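Local coordinates for transcription antitermination protein NusB (Thermotoga maritima, PDB 1TZV) that is an RNA-binding factor of transcription antitermination that probably recognises the boxA antiterminator sequence of ribosomal RNA operons, at residues 15-20 with 78-83; 48-53 with 85-90; 63-68 with 128-133. All coordinates share one frame; numbering follows the deposited sequence. Where two conformers were deposited one is given.

Contact 1: 15-20 with 78-83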
loop_
_atom_site.group_PDB
_atom_site.type_symbol
_atom_site.label_atom_id
_atom_site.label_comp_id
_atom_site.label_asym_id
_atom_site.label_seq_id
_atom_site.Cartn_x
_atom_site.Cartn_y
_atom_site.Cartn_z
ATOM N N ALA A 15 2.171 -9.371 2.036
ATOM C CA ALA A 15 0.934 -10.142 2.160
ATOM C C ALA A 15 0.069 -9.910 0.914
ATOM O O ALA A 15 -0.489 -10.853 0.356
ATOM C CB ALA A 15 0.177 -9.752 3.444
ATOM N N LEU A 16 -0.033 -8.654 0.461
ATOM C CA LEU A 16 -0.807 -8.335 -0.740
ATOM C C LEU A 16 -0.213 -9.042 -1.961
ATOM O O LEU A 16 -0.948 -9.602 -2.765
ATOM C CB LEU A 16 -0.819 -6.816 -1.001
ATOM C CG LEU A 16 -1.542 -5.993 0.056
ATOM C CD1 LEU A 16 -1.248 -4.526 -0.184
ATOM C CD2 LEU A 16 -3.027 -6.242 -0.006
ATOM N N PHE A 17 1.109 -8.993 -2.087
ATOM C CA PHE A 17 1.806 -9.636 -3.208
ATOM C C PHE A 17 1.530 -11.148 -3.205
ATOM O O PHE A 17 1.140 -11.733 -4.233
ATOM C CB PHE A 17 3.303 -9.326 -3.056
ATOM C CG PHE A 17 4.201 -9.961 -4.103
ATOM C CD1 PHE A 17 4.616 -11.293 -3.985
ATOM C CD2 PHE A 17 4.697 -9.197 -5.153
ATOM C CE1 PHE A 17 5.525 -11.855 -4.909
ATOM C CE2 PHE A 17 5.606 -9.740 -6.080
ATOM C CZ PHE A 17 6.019 -11.075 -5.956
ATOM N N GLN A 18 1.721 -11.788 -2.062
ATOM C CA GLN A 18 1.487 -13.228 -1.999
ATOM C C GLN A 18 0.041 -13.629 -2.252
ATOM O O GLN A 18 -0.229 -14.684 -2.850
ATOM C CB GLN A 18 1.961 -13.773 -0.649
ATOM C CG GLN A 18 3.472 -13.686 -0.496
ATOM C CD GLN A 18 3.993 -14.487 0.669
ATOM O OE1 GLN A 18 4.921 -15.283 0.520
ATOM N NE2 GLN A 18 3.405 -14.284 1.840
ATOM N N HIS A 19 -0.912 -12.794 -1.846
ATOM C CA HIS A 19 -2.295 -13.133 -2.047
ATOM C C HIS A 19 -2.655 -13.246 -3.525
ATOM O O HIS A 19 -3.592 -13.976 -3.885
ATOM C CB HIS A 19 -3.225 -12.118 -1.362
ATOM C CG HIS A 19 -4.670 -12.506 -1.424
ATOM N ND1 HIS A 19 -5.532 -12.024 -2.382
ATOM C CD2 HIS A 19 -5.390 -13.370 -0.666
ATOM C CE1 HIS A 19 -6.729 -12.565 -2.207
ATOM N NE2 HIS A 19 -6.666 -13.381 -1.174
ATOM N N GLU A 20 -1.930 -12.539 -4.388
ATOM C CA GLU A 20 -2.221 -12.603 -5.829
ATOM C C GLU A 20 -2.070 -14.019 -6.404
ATOM O O GLU A 20 -2.649 -14.331 -7.455
ATOM C CB GLU A 20 -1.308 -11.639 -6.602
ATOM C CG GLU A 20 -1.552 -10.150 -6.266
ATOM C CD GLU A 20 -2.508 -9.473 -7.236
ATOM O OE1 GLU A 20 -2.929 -8.321 -6.975
ATOM O OE2 GLU A 20 -2.828 -10.087 -8.275
ATOM N N SER A 78 1.296 -4.583 -13.055
ATOM C CA SER A 78 1.970 -5.701 -12.415
ATOM C C SER A 78 1.445 -5.871 -10.997
ATOM O O SER A 78 0.835 -4.953 -10.417
ATOM C CB SER A 78 3.462 -5.453 -12.336
ATOM O OG SER A 78 3.737 -4.423 -11.369
ATOM N N VAL A 79 1.667 -7.049 -10.432
ATOM C CA VAL A 79 1.222 -7.302 -9.073
ATOM C C VAL A 79 1.874 -6.277 -8.129
ATOM O O VAL A 79 1.255 -5.862 -7.144
ATOM C CB VAL A 79 1.562 -8.754 -8.610
ATOM C CG1 VAL A 79 0.731 -9.772 -9.401
ATOM C CG2 VAL A 79 3.051 -9.034 -8.796
ATOM N N VAL A 80 3.101 -5.858 -8.424
ATOM C CA VAL A 80 3.764 -4.885 -7.570
ATOM C C VAL A 80 3.094 -3.522 -7.652
ATOM O O VAL A 80 2.719 -2.939 -6.620
ATOM C CB VAL A 80 5.232 -4.711 -7.932
ATOM C CG1 VAL A 80 5.855 -3.599 -7.076
ATOM C CG2 VAL A 80 5.986 -6.037 -7.725
ATOM N N ASP A 81 2.912 -2.985 -8.855
ATOM C CA ASP A 81 2.337 -1.651 -8.964
ATOM C C ASP A 81 0.895 -1.580 -8.479
ATOM O O ASP A 81 0.502 -0.611 -7.821
ATOM C CB ASP A 81 2.463 -1.163 -10.403
ATOM C CG ASP A 81 3.904 -0.925 -10.803
ATOM O OD1 ASP A 81 4.753 -0.783 -9.891
ATOM O OD2 ASP A 81 4.163 -0.872 -12.032
ATOM N N ARG A 82 0.083 -2.578 -8.796
ATOM C CA ARG A 82 -1.299 -2.586 -8.342
ATOM C C ARG A 82 -1.374 -2.561 -6.814
ATOM O O ARG A 82 -2.137 -1.777 -6.208
ATOM C CB ARG A 82 -2.011 -3.853 -8.876
ATOM C CG ARG A 82 -3.366 -4.160 -8.210
ATOM C CD ARG A 82 -4.182 -5.225 -8.966
ATOM N NE ARG A 82 -3.443 -6.470 -9.138
ATOM C CZ ARG A 82 -2.799 -6.807 -10.249
ATOM N NH1 ARG A 82 -2.139 -7.950 -10.286
ATOM N NH2 ARG A 82 -2.847 -6.033 -11.329
ATOM N N ASN A 83 -0.566 -3.388 -6.167
ATOM C CA ASN A 83 -0.629 -3.447 -4.715
ATOM C C ASN A 83 0.078 -2.294 -4.009
ATOM O O ASN A 83 -0.341 -1.903 -2.910
ATOM C CB ASN A 83 -0.204 -4.838 -4.267
ATOM C CG ASN A 83 -1.225 -5.876 -4.681
ATOM O OD1 ASN A 83 -0.994 -6.697 -5.603
ATOM N ND2 ASN A 83 -2.374 -5.811 -4.089
#

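Contact 2: 48-53 with 85-90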
loop_
_atom_site.group_PDB
_atom_site.type_symbol
_atom_site.label_atom_id
_atom_site.label_comp_id
_atom_site.label_asym_id
_atom_site.label_seq_id
_atom_site.Cartn_x
_atom_site.Cartn_y
_atom_site.Cartn_z
ATOM N N ARG A 48 -1.550 -5.534 10.865
ATOM C CA ARG A 48 -2.881 -6.140 10.898
ATOM C C ARG A 48 -3.986 -5.107 10.588
ATOM O O ARG A 48 -4.940 -5.407 9.856
ATOM C CB ARG A 48 -3.130 -6.808 12.271
ATOM C CG ARG A 48 -2.292 -8.048 12.465
ATOM C CD ARG A 48 -2.305 -8.549 13.918
ATOM N NE ARG A 48 -1.470 -9.737 14.023
ATOM C CZ ARG A 48 -0.744 -10.059 15.093
ATOM N NH1 ARG A 48 -0.008 -11.159 15.082
ATOM N NH2 ARG A 48 -0.764 -9.279 16.160
ATOM N N ARG A 49 -3.873 -3.903 11.146
ATOM C CA ARG A 49 -4.860 -2.862 10.897
ATOM C C ARG A 49 -4.854 -2.501 9.394
ATOM O O ARG A 49 -5.914 -2.344 8.766
ATOM C CB ARG A 49 -4.563 -1.611 11.745
ATOM C CG ARG A 49 -5.572 -0.504 11.535
ATOM C CD ARG A 49 -5.274 0.764 12.360
ATOM N NE ARG A 49 -4.038 1.425 11.944
ATOM C CZ ARG A 49 -2.882 1.313 12.587
ATOM N NH1 ARG A 49 -1.806 1.936 12.130
ATOM N NH2 ARG A 49 -2.798 0.597 13.700
ATOM N N TYR A 50 -3.654 -2.344 8.834
ATOM C CA TYR A 50 -3.519 -2.042 7.401
ATOM C C TYR A 50 -4.195 -3.108 6.528
ATOM O O TYR A 50 -5.005 -2.794 5.651
ATOM C CB TYR A 50 -2.033 -1.969 6.984
ATOM C CG TYR A 50 -1.354 -0.612 7.097
ATOM C CD1 TYR A 50 -1.221 0.027 8.338
ATOM C CD2 TYR A 50 -0.802 0.012 5.969
ATOM C CE1 TYR A 50 -0.540 1.243 8.448
ATOM C CE2 TYR A 50 -0.128 1.232 6.077
ATOM C CZ TYR A 50 0.005 1.831 7.311
ATOM O OH TYR A 50 0.738 2.991 7.410
ATOM N N ILE A 51 -3.844 -4.366 6.765
ATOM C CA ILE A 51 -4.409 -5.447 5.960
ATOM C C ILE A 51 -5.924 -5.516 6.107
ATOM O O ILE A 51 -6.640 -5.674 5.121
ATOM C CB ILE A 51 -3.719 -6.784 6.305
ATOM C CG1 ILE A 51 -2.342 -6.825 5.622
ATOM C CG2 ILE A 51 -4.587 -7.977 5.883
ATOM C CD1 ILE A 51 -2.381 -6.775 4.070
ATOM N N ARG A 52 -6.440 -5.361 7.324
ATOM C CA ARG A 52 -7.892 -5.405 7.480
ATOM C C ARG A 52 -8.543 -4.199 6.818
ATOM O O ARG A 52 -9.619 -4.322 6.227
ATOM C CB ARG A 52 -8.271 -5.504 8.955
ATOM C CG ARG A 52 -8.014 -6.910 9.479
ATOM C CD ARG A 52 -8.349 -7.082 10.945
ATOM N NE ARG A 52 -9.779 -6.983 11.234
ATOM C CZ ARG A 52 -10.287 -7.172 12.452
ATOM N NH1 ARG A 52 -9.469 -7.465 13.451
ATOM N NH2 ARG A 52 -11.590 -7.063 12.666
ATOM N N GLY A 53 -7.876 -3.046 6.891
ATOM C CA GLY A 53 -8.396 -1.836 6.279
ATOM C C GLY A 53 -8.435 -1.914 4.764
ATOM O O GLY A 53 -9.370 -1.442 4.122
ATOM N N LEU A 85 -0.086 0.699 -5.199
ATOM C CA LEU A 85 -1.112 1.735 -5.286
ATOM C C LEU A 85 -2.216 1.502 -4.263
ATOM O O LEU A 85 -2.689 2.446 -3.616
ATOM C CB LEU A 85 -1.676 1.819 -6.711
ATOM C CG LEU A 85 -0.692 2.405 -7.735
ATOM C CD1 LEU A 85 -1.295 2.283 -9.141
ATOM C CD2 LEU A 85 -0.381 3.881 -7.426
ATOM N N ARG A 86 -2.639 0.259 -4.070
ATOM C CA ARG A 86 -3.671 -0.039 -3.072
ATOM C C ARG A 86 -3.192 0.332 -1.666
ATOM O O ARG A 86 -3.910 0.993 -0.897
ATOM C CB ARG A 86 -4.034 -1.531 -3.075
ATOM C CG ARG A 86 -4.867 -1.957 -4.247
ATOM C CD ARG A 86 -4.848 -3.462 -4.353
ATOM N NE ARG A 86 -5.957 -3.928 -5.184
ATOM C CZ ARG A 86 -6.067 -5.171 -5.650
ATOM N NH1 ARG A 86 -7.132 -5.516 -6.361
ATOM N NH2 ARG A 86 -5.085 -6.044 -5.448
ATOM N N LEU A 87 -1.986 -0.094 -1.327
ATOM C CA LEU A 87 -1.399 0.163 -0.014
ATOM C C LEU A 87 -1.243 1.660 0.267
ATOM O O LEU A 87 -1.621 2.163 1.344
ATOM C CB LEU A 87 -0.040 -0.552 0.076
ATOM C CG LEU A 87 0.858 -0.327 1.299
ATOM C CD1 LEU A 87 0.064 -0.435 2.588
ATOM C CD2 LEU A 87 1.977 -1.361 1.277
ATOM N N ALA A 88 -0.683 2.381 -0.692
ATOM C CA ALA A 88 -0.484 3.822 -0.546
ATOM C C ALA A 88 -1.808 4.579 -0.481
ATOM O O ALA A 88 -1.911 5.558 0.280
ATOM C CB ALA A 88 0.370 4.369 -1.710
ATOM N N THR A 89 -2.809 4.185 -1.268
ATOM C CA THR A 89 -4.109 4.868 -1.250
ATOM C C THR A 89 -4.762 4.638 0.113
ATOM O O THR A 89 -5.307 5.578 0.718
ATOM C CB THR A 89 -4.989 4.371 -2.415
ATOM O OG1 THR A 89 -4.338 4.721 -3.640
ATOM C CG2 THR A 89 -6.378 5.051 -2.415
ATOM N N TYR A 90 -4.688 3.417 0.629
ATOM C CA TYR A 90 -5.224 3.124 1.942
ATOM C C TYR A 90 -4.544 4.024 2.972
ATOM O O TYR A 90 -5.201 4.654 3.808
ATOM C CB TYR A 90 -4.957 1.657 2.315
ATOM C CG TYR A 90 -5.155 1.420 3.797
ATOM C CD1 TYR A 90 -6.449 1.342 4.351
ATOM C CD2 TYR A 90 -4.067 1.442 4.670
ATOM C CE1 TYR A 90 -6.635 1.312 5.735
ATOM C CE2 TYR A 90 -4.248 1.415 6.060
ATOM C CZ TYR A 90 -5.534 1.356 6.571
ATOM O OH TYR A 90 -5.725 1.396 7.939
#

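Contact 3: 63-68 with 128-133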
loop_
_atom_site.group_PDB
_atom_site.type_symbol
_atom_site.label_atom_id
_atom_site.label_comp_id
_atom_site.label_asym_id
_atom_site.label_seq_id
_atom_site.Cartn_x
_atom_site.Cartn_y
_atom_site.Cartn_z
ATOM N N ASP A 63 -11.561 1.291 -7.074
ATOM C CA ASP A 63 -12.392 2.199 -7.865
ATOM C C ASP A 63 -11.772 3.590 -7.932
ATOM O O ASP A 63 -11.784 4.238 -8.976
ATOM C CB ASP A 63 -13.810 2.251 -7.263
ATOM C CG ASP A 63 -14.461 3.632 -7.363
ATOM O OD1 ASP A 63 -15.665 3.688 -7.688
ATOM O OD2 ASP A 63 -13.798 4.656 -7.097
ATOM N N LEU A 64 -11.223 4.045 -6.815
ATOM C CA LEU A 64 -10.606 5.363 -6.757
ATOM C C LEU A 64 -9.329 5.387 -7.619
ATOM O O LEU A 64 -9.138 6.292 -8.426
ATOM C CB LEU A 64 -10.278 5.737 -5.309
ATOM C CG LEU A 64 -9.561 7.087 -5.123
ATOM C CD1 LEU A 64 -10.352 8.217 -5.782
ATOM C CD2 LEU A 64 -9.364 7.355 -3.651
ATOM N N ILE A 65 -8.461 4.389 -7.467
ATOM C CA ILE A 65 -7.238 4.346 -8.263
ATOM C C ILE A 65 -7.561 4.340 -9.761
ATOM O O ILE A 65 -6.918 5.034 -10.557
ATOM C CB ILE A 65 -6.413 3.074 -7.925
ATOM C CG1 ILE A 65 -5.907 3.160 -6.488
ATOM C CG2 ILE A 65 -5.237 2.939 -8.881
ATOM C CD1 ILE A 65 -5.502 1.793 -5.934
ATOM N N SER A 66 -8.579 3.576 -10.137
ATOM C CA SER A 66 -8.964 3.461 -11.535
ATOM C C SER A 66 -9.369 4.798 -12.168
ATOM O O SER A 66 -9.297 4.945 -13.389
ATOM C CB SER A 66 -10.080 2.422 -11.682
ATOM O OG SER A 66 -9.601 1.111 -11.363
ATOM N N ARG A 67 -9.788 5.762 -11.352
ATOM C CA ARG A 67 -10.171 7.069 -11.885
ATOM C C ARG A 67 -8.955 7.850 -12.380
ATOM O O ARG A 67 -9.094 8.926 -12.968
ATOM C CB ARG A 67 -10.900 7.887 -10.821
ATOM C CG ARG A 67 -12.258 7.335 -10.443
ATOM C CD ARG A 67 -12.878 8.187 -9.357
ATOM N NE ARG A 67 -13.550 7.376 -8.349
ATOM C CZ ARG A 67 -14.010 7.855 -7.201
ATOM N NH1 ARG A 67 -13.872 9.144 -6.918
ATOM N NH2 ARG A 67 -14.597 7.045 -6.333
ATOM N N TYR A 68 -7.763 7.313 -12.139
ATOM C CA TYR A 68 -6.540 7.964 -12.574
ATOM C C TYR A 68 -5.780 7.134 -13.600
ATOM O O TYR A 68 -4.681 7.509 -13.998
ATOM C CB TYR A 68 -5.649 8.257 -11.362
ATOM C CG TYR A 68 -6.319 9.172 -10.365
ATOM C CD1 TYR A 68 -7.204 8.670 -9.413
ATOM C CD2 TYR A 68 -6.124 10.554 -10.417
ATOM C CE1 TYR A 68 -7.883 9.517 -8.539
ATOM C CE2 TYR A 68 -6.800 11.416 -9.549
ATOM C CZ TYR A 68 -7.678 10.884 -8.616
ATOM O OH TYR A 68 -8.365 11.718 -7.758
ATOM N N ASP A 128 0.550 11.262 -6.778
ATOM C CA ASP A 128 0.525 12.721 -6.624
ATOM C C ASP A 128 -0.870 13.211 -6.975
ATOM O O ASP A 128 -1.418 14.096 -6.299
ATOM C CB ASP A 128 1.528 13.410 -7.562
ATOM C CG ASP A 128 2.941 13.414 -7.026
ATOM O OD1 ASP A 128 3.836 13.836 -7.793
ATOM O OD2 ASP A 128 3.185 13.014 -5.868
ATOM N N ARG A 129 -1.459 12.650 -8.026
ATOM C CA ARG A 129 -2.792 13.041 -8.461
ATOM C C ARG A 129 -3.857 12.633 -7.442
ATOM O O ARG A 129 -4.762 13.411 -7.120
ATOM C CB ARG A 129 -3.080 12.456 -9.854
ATOM C CG ARG A 129 -2.268 13.130 -10.973
ATOM C CD ARG A 129 -2.183 12.277 -12.251
ATOM N NE ARG A 129 -3.486 12.077 -12.877
ATOM C CZ ARG A 129 -3.829 11.024 -13.619
ATOM N NH1 ARG A 129 -5.046 10.954 -14.138
ATOM N NH2 ARG A 129 -2.976 10.024 -13.825
ATOM N N ILE A 130 -3.771 11.420 -6.910
ATOM C CA ILE A 130 -4.745 10.990 -5.915
ATOM C C ILE A 130 -4.634 11.855 -4.657
ATOM O O ILE A 130 -5.655 12.275 -4.095
ATOM C CB ILE A 130 -4.538 9.506 -5.516
ATOM C CG1 ILE A 130 -4.893 8.601 -6.698
ATOM C CG2 ILE A 130 -5.377 9.156 -4.284
ATOM C CD1 ILE A 130 -4.473 7.141 -6.495
ATOM N N ALA A 131 -3.409 12.126 -4.227
ATOM C CA ALA A 131 -3.190 12.914 -3.014
ATOM C C ALA A 131 -3.679 14.350 -3.135
ATOM O O ALA A 131 -4.291 14.887 -2.199
ATOM C CB ALA A 131 -1.708 12.905 -2.644
ATOM N N LYS A 132 -3.453 14.970 -4.284
ATOM C CA LYS A 132 -3.855 16.366 -4.403
ATOM C C LYS A 132 -5.363 16.530 -4.443
ATOM O O LYS A 132 -5.880 17.632 -4.192
ATOM C CB LYS A 132 -3.198 17.020 -5.615
ATOM C CG LYS A 132 -3.721 16.590 -6.951
ATOM C CD LYS A 132 -2.971 17.334 -8.051
ATOM C CE LYS A 132 -1.463 17.259 -7.848
ATOM N N GLU A 133 -6.090 15.448 -4.716
ATOM C CA GLU A 133 -7.543 15.532 -4.769
ATOM C C GLU A 133 -8.227 14.803 -3.617
ATOM O O GLU A 133 -9.418 15.023 -3.380
ATOM C CB GLU A 133 -8.063 14.976 -6.102
ATOM C CG GLU A 133 -7.524 15.742 -7.294
ATOM C CD GLU A 133 -8.098 15.277 -8.613
ATOM O OE1 GLU A 133 -8.705 14.191 -8.662
ATOM O OE2 GLU A 133 -7.927 16.007 -9.614
#

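Contact 1: 15-20 with 78-83
L16 faces N83 and F17 faces V79, each pair with CA atoms 6.3 Å apart, where the segments 15-19 and 79-83 cross at 129° with their axes 9.6 Å apart. The polar grip belongs to E20 and R82. R82 bends at chi3 (56°) and presents its guanidinium side-on: NE gives a fairly straight bond to E20 OE1 at 2.9 Å, from the syn side of the carboxylate though tilted out of its plane, while NH1 reaches E20 OE2 at 3.0 Å from above that plane. Each carboxylate oxygen thus has its own nitrogen, and R82 NH2 is held in turn by the carbonyls of L74 and L77, which fixes the guanidinium's rotation. Next to this salt bridge V79, in one of its two conformers, lays CG1 alongside the E20 chain and brings CG2 obliquely to F17 CE2. V80 CG2 comes to the edge of the same ring. L16 rests its CB against the N83 side chain. A salt bridge and apolar packing thus join the end of helix 5-19 to the start of helix 79-94; L16 also packs on L27 of helix 27-34, and V80 on Y114 of helix 100-114.

Contact 2: 48-53 with 85-90
R49 is the first of 48-53 to touch the other segment: its aliphatic part passes the phenol of Y90 at about a right angle, R49 CG 4.1 Å from Y90 OH. The polar ends of the two meet through a third residue: R49 NE forms a salt bridge with E95, and Y90 OH is hydrogen-bonded to the same carboxylate oxygen. Y50 carries more of the packing. Y90 CE2 sits over one face of its ring, toward the rim, at 3.7 Å from Y50 CG; the planes are inclined at 58°, an oblique meeting. In one of its two conformers L87 brings CD1 to the edge of the Y50 ring. The Y50 hydroxyl is bonded to E91, and the Y50 carbonyl oxygen lies over the centre of the Y90 ring. Y90 takes chi1 164°, CG opposite the main-chain nitrogen, and reaches across to the other helix, CE1 coming to 3.6 Å from G53 CA. A side chain at G53 would run into this ring, so the glycine lets the tyrosine lie close to the backbone. Trimmed to an alanine, Y90 would lose its ring, which is likely to open a gap beside Y50 and G53 and leave E95 without the phenol. Helix 41-56 thus packs on helix 79-94 through a tyrosine pair and a glycine, the segments crossing at 106°. Helix 5-19 packs against this junction, V12 touching Y50 and L87, while T89 and L85 on helix 79-94 lean on helices 58-66 and 117-134.

Contact 3: 63-68 with 128-133
Y68 and R129 are brought together by two torsions: Y68 CG lies beside the backbone N (chi1 -61°), which sends its ring toward helix 128-133, and R129 bends at chi3 (64°), which folds its guanidinium back to the Y68 backbone. I130 lies under the ring. Its CG1 is 3.8 Å from the centroid of the Y68 ring and 21° off the ring normal, a CH-pi contact over the face, displaced toward the CD1 and CE1 side. R129 runs antiparallel beside the Y68 ring, its CB 3.6 Å from Y68 CD2. That same CD2 stands over one face of the guanidinium, while R129 NE lies in the plane of the ring at its edge. The two flat groups are therefore steeply inclined to each other, not stacked. From there R129 NH2 reaches Y68 O at 3.0 Å, a weak, bent bond. At the far end of the ring E133 extends its carboxylate to the phenol: Y68 OH gives its proton to E133 OE1 at 2.7 Å, but the hydroxyl's position is less certain, so the bond is doubtful in detail. Deeper in, the apolar contacts are looser, L64 CD2 being 4.4 Å from I130 CG2 and I65 CG1 4.2 Å from I130 CD1. Around the contact, Y68 also touches I126 and H134 of helix 117-134. I65 and I130 both lean on T89 of helix 79-94, and A131 packs on I100 and I104 of helix 100-114, so the end of helix 58-66 is joined to helix 117-134, with helix 79-94 against both and helix 100-114 behind A131.

In the fold
Starting at the N terminus, helix 5-19 waits until residues 78-83 return to it, and contact 1 closes that loop. Within it begin contact 2, from helix 41-56, and contact 3, from the end of helix 58-66. Contact 2 closes at 85-90, contact 3 only at 128-133, so all three loops cross pairwise and none lies within another. Helix 79-94 is common to contacts 1 and 2, which tie it to helices 5-19 and 41-56 and meet where L16 packs on L87 and I51. Contact 3 joins helix 58-66 to helix 117-134, and touches contact 2 through T89. Together they bind the early helices to the later ones in this all-helical fold.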